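Local coordinates for putative exported protein (Bordetella pertussis Tohama I, PDB 2PFY) that probably serves as the extracytoplasmic solute receptor of a tripartite ATP-independent periplasmic transporter, and binds pyroglutamic acid between its two lobes, at residues R21-E26 and L35-Q40; Q123-K128 and A179-P184; R141-S146 and V163-V168. One frame throughout, in Å; residues are numbered along the deposited sequence.

Interaction 1: residues R21-E26 and L35-Q40; sequences RQFADE and LEIKVQ
Arg21 reaches from the helix to Val39 on the strand, and its contact is made almost wholly by the end of the side chain. CB starts beside the strand rather than facing it. CG lies anti to the carbonyl carbon (chi1 -70°), and the chain then runs extended to NE, which brings the guanidinium alongside Val39. At the end, CZ lies over Val39 CG1, which sits 4.0 Å above the guanidinium plane, and NH1 comes within 3.6 Å of Val39 CB. NH2 gives Val39 O a weak hydrogen bond of 3.3 Å, bent to 133° at the hydrogen, and water 1 makes a second link between NH1 and the same carbonyl. NE is taken by a salt bridge to Asp12, the stronger polar partner, so the bond to Val39 is secondary.

The helix axis runs 7.6 Å from the strand, nearly antiparallel at 161°, as expected for the crossover helix and second strand of the beta-alpha-beta unit formed by strand 2-7, helix 15-30 and strand 35-40. Ala24 is the close point of this packing: its CB faces the strand, 3.5 Å from Ile37 O, and also touches Ile37 CB and Val39 CG2. The small side chain brings the backbones together, with the Ala24 and Ile37 CA atoms 5.3 Å apart. Phe23, buried against Met6 and Tyr116, meets Ile37 CD1 obliquely through CE2. On the strand edge away from strand 2-7, Ile37 N donates to water 2 at 2.7 Å, and Ala24 O lies 2.7 Å from that same water.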
loop_
_atom_site.group_PDB
_atom_site.type_symbol
_atom_site.label_atom_id
_atom_site.label_comp_id
_atom_site.label_asym_id
_atom_site.label_seq_id
_atom_site.Cartn_x
_atom_site.Cartn_y
_atom_site.Cartn_z
ATOM N N ARG A 21 4.628 -1.672 14.759
ATOM C CA ARG A 21 4.704 -1.730 16.232
ATOM C C ARG A 21 5.778 -2.729 16.705
ATOM O O ARG A 21 6.608 -2.422 17.616
ATOM C CB ARG A 21 3.318 -2.021 16.860
ATOM C CG ARG A 21 2.338 -0.773 16.690
ATOM C CD ARG A 21 1.070 -0.911 17.560
ATOM N NE ARG A 21 0.229 0.288 17.465
ATOM C CZ ARG A 21 0.486 1.440 18.088
ATOM N NH1 ARG A 21 1.557 1.558 18.859
ATOM N NH2 ARG A 21 -0.325 2.477 17.951
ATOM N N GLN A 22 5.812 -3.897 16.075
ATOM C CA GLN A 22 6.792 -4.897 16.487
ATOM C C GLN A 22 8.205 -4.408 16.129
ATOM O O GLN A 22 9.192 -4.616 16.897
ATOM C CB GLN A 22 6.470 -6.258 15.861
ATOM C CG GLN A 22 7.476 -7.365 16.284
ATOM C CD GLN A 22 7.036 -8.769 15.905
ATOM O OE1 GLN A 22 5.860 -9.020 15.578
ATOM N NE2 GLN A 22 7.992 -9.688 15.908
ATOM N N PHE A 23 8.309 -3.776 14.964
ATOM C CA PHE A 23 9.562 -3.132 14.518
ATOM C C PHE A 23 10.035 -2.086 15.539
ATOM O O PHE A 23 11.217 -2.087 15.925
ATOM C CB PHE A 23 9.397 -2.534 13.106
ATOM C CG PHE A 23 10.389 -1.430 12.795
ATOM C CD1 PHE A 23 11.691 -1.742 12.382
ATOM C CD2 PHE A 23 10.020 -0.095 12.921
ATOM C CE1 PHE A 23 12.631 -0.712 12.118
ATOM C CE2 PHE A 23 10.959 0.963 12.671
ATOM C CZ PHE A 23 12.244 0.643 12.252
ATOM N N ALA A 24 9.128 -1.211 16.007
ATOM C CA ALA A 24 9.477 -0.216 17.037
ATOM C C ALA A 24 9.967 -0.906 18.341
ATOM O O ALA A 24 10.971 -0.488 18.967
ATOM C CB ALA A 24 8.254 0.753 17.315
ATOM N N ASP A 25 9.249 -1.957 18.743
ATOM C CA ASP A 25 9.620 -2.754 19.914
ATOM C C ASP A 25 10.984 -3.411 19.753
ATOM O O ASP A 25 11.766 -3.441 20.711
ATOM C CB ASP A 25 8.585 -3.860 20.208
ATOM C CG ASP A 25 7.322 -3.323 20.835
ATOM O OD1 ASP A 25 7.344 -2.216 21.408
ATOM O OD2 ASP A 25 6.290 -4.026 20.736
ATOM N N GLU A 26 11.250 -3.954 18.567
ATOM C CA GLU A 26 12.512 -4.635 18.297
ATOM C C GLU A 26 13.696 -3.666 18.261
ATOM O O GLU A 26 14.782 -4.016 18.715
ATOM C CB GLU A 26 12.416 -5.507 17.043
ATOM C CG GLU A 26 11.608 -6.820 17.383
ATOM C CD GLU A 26 11.362 -7.758 16.204
ATOM O OE1 GLU A 26 11.795 -7.478 15.042
ATOM O OE2 GLU A 26 10.700 -8.788 16.453
ATOM N N LEU A 35 17.174 3.887 21.602
ATOM C CA LEU A 35 16.210 4.508 20.697
ATOM C C LEU A 35 14.818 3.944 20.965
ATOM O O LEU A 35 14.590 2.714 20.878
ATOM C CB LEU A 35 16.608 4.335 19.225
ATOM C CG LEU A 35 15.634 4.896 18.152
ATOM C CD1 LEU A 35 15.432 6.431 18.297
ATOM C CD2 LEU A 35 16.101 4.560 16.730
ATOM N N GLU A 36 13.895 4.842 21.291
ATOM C CA GLU A 36 12.492 4.452 21.510
ATOM C C GLU A 36 11.617 5.119 20.449
ATOM O O GLU A 36 11.661 6.343 20.270
ATOM C CB GLU A 36 12.012 4.814 22.922
ATOM C CG GLU A 36 10.538 4.380 23.129
ATOM C CD GLU A 36 10.082 4.359 24.568
ATOM O OE1 GLU A 36 10.365 5.347 25.273
ATOM O OE2 GLU A 36 9.393 3.365 24.966
ATOM N N ILE A 37 10.857 4.306 19.725
ATOM C CA ILE A 37 9.985 4.830 18.696
ATOM C C ILE A 37 8.553 4.629 19.188
ATOM O O ILE A 37 8.162 3.525 19.499
ATOM C CB ILE A 37 10.198 4.121 17.361
ATOM C CG1 ILE A 37 11.686 4.265 16.918
ATOM C CG2 ILE A 37 9.173 4.665 16.326
ATOM C CD1 ILE A 37 12.100 3.417 15.697
ATOM N N LYS A 38 7.800 5.709 19.278
ATOM C CA LYS A 38 6.395 5.650 19.693
ATOM C C LYS A 38 5.520 5.810 18.448
ATOM O O LYS A 38 5.642 6.784 17.723
ATOM C CB LYS A 38 6.081 6.739 20.728
ATOM C CG LYS A 38 7.093 6.856 21.861
ATOM C CD LYS A 38 8.080 8.100 21.634
ATOM C CE LYS A 38 9.501 7.787 21.993
ATOM N NZ LYS A 38 9.783 7.756 23.489
ATOM N N VAL A 39 4.651 4.834 18.210
ATOM C CA VAL A 39 3.850 4.770 16.994
ATOM C C VAL A 39 2.465 5.369 17.276
ATOM O O VAL A 39 1.790 5.001 18.260
ATOM C CB VAL A 39 3.682 3.309 16.500
ATOM C CG1 VAL A 39 2.740 3.264 15.296
ATOM C CG2 VAL A 39 5.071 2.668 16.161
ATOM N N GLN A 40 2.072 6.310 16.437
ATOM C CA GLN A 40 0.713 6.836 16.434
ATOM C C GLN A 40 0.077 6.396 15.144
ATOM O O GLN A 40 0.439 6.860 14.060
ATOM C CB GLN A 40 0.705 8.367 16.574
ATOM C CG GLN A 40 1.398 8.758 17.891
ATOM C CD GLN A 40 1.158 10.174 18.297
ATOM O OE1 GLN A 40 0.029 10.631 18.246
ATOM N NE2 GLN A 40 2.217 10.885 18.720
HETATM O O HOH W 1 1.479 3.978 20.961
HETATM O O HOH W 2 12.185 1.932 19.378
HETATM O O HOH W 3 10.096 1.562 20.915
#

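Interaction 2: residues Q123-K128 and A179-P184; sequences QGIYTK and AMLTSP. With PCA (pyroglutamic acid), chain E.
Met180, present as selenomethionine, lays its methyl over the Tyr126 ring: CE is 3.9 Å from the ring centroid and 14° off the normal, a CH-pi contact. SE stands farther off and oblique, completing a Met-aromatic pair. Thr182 CG2 comes in on the same side as the methyl, 3.4 Å from Tyr126 CE2. At the ring edge, near its plane, lie the carbonyl oxygens of Thr182 and Ser183, and Tyr126 OH donates to Ser183 O at 2.7 Å, approaching from above the carbonyl plane. Tyr199 meets this ring edge-to-face.

Tyr126, Met180 and Thr182 share one face of an antiparallel ladder in which strand 180-182 is the outer strand of a four-stranded sheet. Gly124-Thr182 and Tyr126-Met180 are hydrogen-bonded pairs, and the Tyr126 N to Met180 O bond is nearly straight (173°). Ile125-Leu181, the non-hydrogen-bonded pair between them, turns to the other face, where Ile125 CG1 meets Leu181 CD1 obliquely; Leu181 CD2 also lies 3.6 Å from Gln123 CB.

With Thr182 OG1 anti to the backbone N (chi1 -168°), CG2 stays on the tyrosine while OG1 donates to pyroglutamate OXT at 2.8 Å. Where the strand ends, Ser183 N and OG both donate to ligand OE, at 3.1 and 2.7 Å respectively, and OG also caps Thr186 N.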
loop_
_atom_site.group_PDB
_atom_site.type_symbol
_atom_site.label_atom_id
_atom_site.label_comp_id
_atom_site.label_asym_id
_atom_site.label_seq_id
_atom_site.Cartn_x
_atom_site.Cartn_y
_atom_site.Cartn_z
ATOM N N GLN A 123 -5.420 -6.802 -4.506
ATOM C CA GLN A 123 -6.575 -5.899 -4.458
ATOM C C GLN A 123 -7.783 -6.528 -5.156
ATOM O O GLN A 123 -7.701 -6.892 -6.329
ATOM C CB GLN A 123 -6.246 -4.560 -5.136
ATOM C CG GLN A 123 -4.968 -3.872 -4.590
ATOM C CD GLN A 123 -5.150 -3.388 -3.154
ATOM O OE1 GLN A 123 -4.696 -4.018 -2.190
ATOM N NE2 GLN A 123 -5.844 -2.306 -3.010
ATOM N N GLY A 124 -8.889 -6.644 -4.435
ATOM C CA GLY A 124 -10.189 -7.086 -5.022
ATOM C C GLY A 124 -11.131 -5.898 -5.191
ATOM O O GLY A 124 -10.764 -4.733 -4.913
ATOM N N ILE A 125 -12.338 -6.189 -5.661
ATOM C CA ILE A 125 -13.366 -5.174 -5.917
ATOM C C ILE A 125 -14.540 -5.420 -4.990
ATOM O O ILE A 125 -14.977 -6.551 -4.862
ATOM C CB ILE A 125 -13.827 -5.219 -7.412
ATOM C CG1 ILE A 125 -12.646 -4.809 -8.296
ATOM C CG2 ILE A 125 -15.061 -4.261 -7.654
ATOM C CD1 ILE A 125 -12.748 -5.151 -9.797
ATOM N N TYR A 126 -15.009 -4.366 -4.314
ATOM C CA TYR A 126 -16.157 -4.469 -3.416
ATOM C C TYR A 126 -17.300 -3.661 -3.990
ATOM O O TYR A 126 -17.111 -2.512 -4.382
ATOM C CB TYR A 126 -15.864 -3.877 -2.027
ATOM C CG TYR A 126 -14.792 -4.574 -1.199
ATOM C CD1 TYR A 126 -15.140 -5.307 -0.063
ATOM C CD2 TYR A 126 -13.436 -4.454 -1.520
ATOM C CE1 TYR A 126 -14.165 -5.902 0.761
ATOM C CE2 TYR A 126 -12.438 -5.079 -0.725
ATOM C CZ TYR A 126 -12.816 -5.791 0.416
ATOM O OH TYR A 126 -11.846 -6.394 1.198
ATOM N N THR A 127 -18.491 -4.232 -3.998
ATOM C CA THR A 127 -19.629 -3.554 -4.630
ATOM C C THR A 127 -20.899 -3.797 -3.824
ATOM O O THR A 127 -20.930 -4.677 -2.939
ATOM C CB THR A 127 -19.871 -4.067 -6.097
ATOM O OG1 THR A 127 -20.286 -5.434 -6.062
ATOM C CG2 THR A 127 -18.608 -3.974 -6.926
ATOM N N LYS A 128 -21.940 -3.020 -4.132
ATOM C CA LYS A 128 -23.232 -3.173 -3.472
ATOM C C LYS A 128 -24.201 -4.003 -4.298
ATOM O O LYS A 128 -25.233 -4.406 -3.769
ATOM C CB LYS A 128 -23.861 -1.824 -3.139
ATOM C CG LYS A 128 -23.016 -0.988 -2.206
ATOM C CD LYS A 128 -23.383 0.458 -2.319
ATOM C CE LYS A 128 -24.215 0.878 -1.165
ATOM N NZ LYS A 128 -24.449 2.339 -1.311
ATOM N N ALA A 179 -18.654 1.873 -4.453
ATOM C CA ALA A 179 -17.818 0.699 -4.761
ATOM C C ALA A 179 -16.334 1.016 -4.494
ATOM O O ALA A 179 -15.927 2.180 -4.470
ATOM C CB ALA A 179 -17.994 0.258 -6.247
HETATM N N MSE A 180 -15.509 -0.002 -4.305
HETATM C CA MSE A 180 -14.088 0.307 -4.087
HETATM C C MSE A 180 -13.210 -0.850 -4.503
HETATM O O MSE A 180 -13.698 -1.963 -4.830
HETATM C CB MSE A 180 -13.861 0.691 -2.612
HETATM C CG MSE A 180 -14.205 -0.400 -1.648
HETATM SE SE MSE A 180 -13.513 0.040 0.099
HETATM C CE MSE A 180 -14.126 -1.644 1.106
ATOM N N LEU A 181 -11.910 -0.584 -4.489
ATOM C CA LEU A 181 -10.922 -1.578 -4.803
ATOM C C LEU A 181 -9.911 -1.510 -3.685
ATOM O O LEU A 181 -9.362 -0.426 -3.400
ATOM C CB LEU A 181 -10.231 -1.280 -6.139
ATOM C CG LEU A 181 -9.025 -2.188 -6.462
ATOM C CD1 LEU A 181 -9.052 -2.787 -7.882
ATOM C CD2 LEU A 181 -7.710 -1.416 -6.253
ATOM N N THR A 182 -9.703 -2.647 -3.026
ATOM C CA THR A 182 -8.791 -2.721 -1.872
ATOM C C THR A 182 -8.625 -4.179 -1.489
ATOM O O THR A 182 -9.362 -5.040 -2.006
ATOM C CB THR A 182 -9.256 -1.828 -0.653
ATOM O OG1 THR A 182 -8.192 -1.721 0.302
ATOM C CG2 THR A 182 -10.550 -2.359 0.068
ATOM N N SER A 183 -7.687 -4.450 -0.572
ATOM C CA SER A 183 -7.391 -5.801 -0.144
ATOM C C SER A 183 -8.484 -6.320 0.788
ATOM O O SER A 183 -9.292 -5.523 1.367
ATOM C CB SER A 183 -6.061 -5.842 0.626
ATOM O OG SER A 183 -6.202 -5.019 1.778
ATOM N N PRO A 184 -8.485 -7.642 0.990
ATOM C CA PRO A 184 -9.309 -8.198 2.066
ATOM C C PRO A 184 -8.836 -7.742 3.463
ATOM O O PRO A 184 -9.622 -7.790 4.407
ATOM C CB PRO A 184 -9.176 -9.720 1.879
ATOM C CG PRO A 184 -7.822 -9.912 1.147
ATOM C CD PRO A 184 -7.783 -8.693 0.219
HETATM N N PCA E . -5.585 -0.970 1.630
HETATM C CA PCA E . -5.134 0.427 1.423
HETATM C CB PCA E . -4.228 0.492 0.219
HETATM C CG PCA E . -4.197 -0.891 -0.358
HETATM C CD PCA E . -5.017 -1.726 0.568
HETATM O OE PCA E . -5.151 -2.941 0.464
HETATM C C PCA E . -6.328 1.340 1.230
HETATM O O PCA E . -6.261 2.574 1.277
HETATM O OXT PCA E . -7.412 0.828 1.017
#

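Interaction 3: residues R141-S146 and V163-V168. With PCA (pyroglutamic acid), chain E.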
loop_
_atom_site.group_PDB
_atom_site.type_symbol
_atom_site.label_atom_id
_atom_site.label_comp_id
_atom_site.label_asym_id
_atom_site.label_seq_id
_atom_site.Cartn_x
_atom_site.Cartn_y
_atom_site.Cartn_z
ATOM N N ARG A 141 -19.675 5.924 -8.557
ATOM C CA ARG A 141 -18.773 6.676 -7.660
ATOM C C ARG A 141 -17.861 5.647 -7.022
ATOM O O ARG A 141 -18.277 4.868 -6.181
ATOM C CB ARG A 141 -19.561 7.427 -6.590
ATOM C CG ARG A 141 -20.557 8.452 -7.184
ATOM C CD ARG A 141 -21.524 8.982 -6.108
ATOM N NE ARG A 141 -22.310 10.121 -6.601
ATOM C CZ ARG A 141 -23.065 10.906 -5.836
ATOM N NH1 ARG A 141 -23.126 10.705 -4.531
ATOM N NH2 ARG A 141 -23.757 11.901 -6.380
ATOM N N PHE A 142 -16.636 5.599 -7.502
ATOM C CA PHE A 142 -15.777 4.477 -7.187
ATOM C C PHE A 142 -14.584 5.034 -6.402
ATOM O O PHE A 142 -13.908 5.967 -6.850
ATOM C CB PHE A 142 -15.352 3.788 -8.484
ATOM C CG PHE A 142 -14.666 2.452 -8.279
ATOM C CD1 PHE A 142 -15.365 1.257 -8.478
ATOM C CD2 PHE A 142 -13.312 2.392 -7.886
ATOM C CE1 PHE A 142 -14.724 0.026 -8.308
ATOM C CE2 PHE A 142 -12.663 1.155 -7.685
ATOM C CZ PHE A 142 -13.362 -0.024 -7.897
ATOM N N ARG A 143 -14.347 4.487 -5.219
ATOM C CA ARG A 143 -13.234 4.953 -4.384
ATOM C C ARG A 143 -11.883 4.805 -5.064
ATOM O O ARG A 143 -11.551 3.727 -5.577
ATOM C CB ARG A 143 -13.188 4.179 -3.060
ATOM C CG ARG A 143 -12.011 4.618 -2.152
ATOM C CD ARG A 143 -11.837 3.734 -0.969
ATOM N NE ARG A 143 -10.653 4.181 -0.223
ATOM C CZ ARG A 143 -9.687 3.379 0.210
ATOM N NH1 ARG A 143 -9.807 2.066 0.051
ATOM N NH2 ARG A 143 -8.623 3.893 0.856
ATOM N N ALA A 144 -11.093 5.878 -5.055
ATOM C CA ALA A 144 -9.670 5.805 -5.422
ATOM C C ALA A 144 -8.855 6.171 -4.180
ATOM O O ALA A 144 -9.366 6.841 -3.305
ATOM C CB ALA A 144 -9.342 6.799 -6.550
ATOM N N TYR A 145 -7.599 5.723 -4.095
ATOM C CA TYR A 145 -6.806 6.008 -2.890
ATOM C C TYR A 145 -5.386 6.467 -3.185
ATOM O O TYR A 145 -4.552 6.589 -2.275
ATOM C CB TYR A 145 -6.828 4.829 -1.903
ATOM C CG TYR A 145 -6.295 3.517 -2.419
ATOM C CD1 TYR A 145 -4.944 3.369 -2.757
ATOM C CD2 TYR A 145 -7.134 2.395 -2.529
ATOM C CE1 TYR A 145 -4.458 2.179 -3.210
ATOM C CE2 TYR A 145 -6.649 1.182 -3.002
ATOM C CZ TYR A 145 -5.309 1.078 -3.347
ATOM O OH TYR A 145 -4.769 -0.096 -3.806
ATOM N N SER A 146 -5.131 6.721 -4.464
ATOM C CA SER A 146 -3.803 7.072 -4.980
ATOM C C SER A 146 -4.003 7.649 -6.394
ATOM O O SER A 146 -5.101 7.521 -6.974
ATOM C CB SER A 146 -2.898 5.830 -5.006
ATOM O OG SER A 146 -3.389 4.857 -5.926
ATOM N N VAL A 163 -10.704 8.746 -1.410
ATOM C CA VAL A 163 -11.098 8.640 -0.006
ATOM C C VAL A 163 -9.986 7.891 0.712
ATOM O O VAL A 163 -9.609 6.794 0.293
ATOM C CB VAL A 163 -12.460 7.893 0.184
ATOM C CG1 VAL A 163 -12.825 7.807 1.665
ATOM C CG2 VAL A 163 -13.606 8.601 -0.572
ATOM N N GLN A 164 -9.449 8.486 1.775
ATOM C CA GLN A 164 -8.350 7.849 2.481
ATOM C C GLN A 164 -8.959 6.758 3.355
ATOM O O GLN A 164 -10.158 6.826 3.686
ATOM C CB GLN A 164 -7.554 8.880 3.310
ATOM C CG GLN A 164 -6.812 9.986 2.470
ATOM C CD GLN A 164 -5.934 9.423 1.375
ATOM O OE1 GLN A 164 -5.358 8.330 1.517
ATOM N NE2 GLN A 164 -5.821 10.160 0.262
ATOM N N THR A 165 -8.146 5.792 3.775
ATOM C CA THR A 165 -8.673 4.572 4.398
ATOM C C THR A 165 -9.617 4.764 5.615
ATOM O O THR A 165 -10.673 4.105 5.695
ATOM C CB THR A 165 -7.562 3.521 4.688
ATOM O OG1 THR A 165 -6.417 3.748 3.818
ATOM C CG2 THR A 165 -8.117 2.073 4.453
ATOM N N PRO A 166 -9.240 5.619 6.595
ATOM C CA PRO A 166 -10.085 5.841 7.761
ATOM C C PRO A 166 -11.451 6.434 7.476
ATOM O O PRO A 166 -12.325 6.350 8.314
ATOM C CB PRO A 166 -9.265 6.873 8.588
ATOM C CG PRO A 166 -7.825 6.590 8.175
ATOM C CD PRO A 166 -7.969 6.377 6.702
ATOM N N GLU A 167 -11.627 7.064 6.324
ATOM C CA GLU A 167 -12.879 7.746 5.980
ATOM C C GLU A 167 -13.808 6.859 5.118
ATOM O O GLU A 167 -14.901 7.298 4.733
ATOM C CB GLU A 167 -12.561 9.016 5.196
ATOM C CG GLU A 167 -12.084 10.203 6.075
ATOM C CD GLU A 167 -10.728 9.992 6.647
ATOM O OE1 GLU A 167 -9.812 9.626 5.880
ATOM O OE2 GLU A 167 -10.566 10.210 7.862
ATOM N N VAL A 168 -13.370 5.638 4.806
ATOM C CA VAL A 168 -14.125 4.760 3.883
ATOM C C VAL A 168 -15.541 4.466 4.403
ATOM O O VAL A 168 -16.497 4.671 3.656
ATOM C CB VAL A 168 -13.357 3.486 3.521
ATOM C CG1 VAL A 168 -14.289 2.374 2.893
ATOM C CG2 VAL A 168 -12.194 3.806 2.622
HETATM N N PCA E . -5.585 -0.970 1.630
HETATM C CA PCA E . -5.134 0.427 1.423
HETATM C CB PCA E . -4.228 0.492 0.219
HETATM C CG PCA E . -4.197 -0.891 -0.358
HETATM C CD PCA E . -5.017 -1.726 0.568
HETATM O OE PCA E . -5.151 -2.941 0.464
HETATM C C PCA E . -6.328 1.340 1.230
HETATM O O PCA E . -6.261 2.574 1.277
HETATM O OXT PCA E . -7.412 0.828 1.017
#
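Arg143 crosses Val163 and Val168 at about right angles and carries most of this contact. Its CG is anti to the backbone N (chi1 179°), and the chain stays extended through NE, which puts the guanidinium beyond the strand and into the pyroglutamic acid pocket. On the way CG passes Val163 CB at 4.0 Å. NE then donates to Val163 O at 2.9 Å with an angle of 155° at the hydrogen, and NH2 adds a more bent bond to the same oxygen. Val163 O lies only 5° out of the guanidinium plane, so the grip is side-on, two nitrogens to one acceptor. Another edge serves the ligand carboxylate, NH1 donating to OXT at 2.9 Å and NH2 to O at 2.7 Å. The flat group is sandwiched as well: Val168 CG2 lies 3.3 Å above one face, and Tyr145 CD2 lies over the opposite one.

Ala144 turns its side chain from the loop, but its O accepts from Val163 N at 3.0 Å. This bond carries the parallel pairing of strands 141-144 and 159-162 on into the loop.

Tyr145 follows, its ring facing the ligand, with pyroglutamate CB 3.7 Å above the ring plane and offset toward the rim. Its O accepts from Arg48, another residue of the pocket. Across the contact, Thr165 OG1 donates to ligand O at 2.8 Å and is itself bonded to Gln10 NE2.

The carboxylate is thus met by a buried arginine whose rotation is fixed by Val163 O and by packing on both faces, consistent with the role of the carboxylate-binding arginine in other DctP receptors; the positive charge probably favours an ionised ligand.

All three contacts are largely buried, but interaction 1 lies apart from the other two. It packs a crossover helix on an outer strand of the five-stranded sheet, its centre 31 Å from that of interaction 2; it is mainly apolar, with waters and a weak arginine bond along its margin. Interactions 2 and 3 adjoin, 11 Å between centres, and both reach pyroglutamic acid. Interaction 3 is nested within the chain loop closed by interaction 2, and Ala179 O probably accepts a hydrogen bond from Arg143 N at 2.9 Å. Their tasks differ: 123-128 with 179-184 is a strand ladder supplying hydroxyl and backbone donors, whereas 141-146 with 163-168 pairs strand with loop and adds a charged guanidinium to a further hydroxyl.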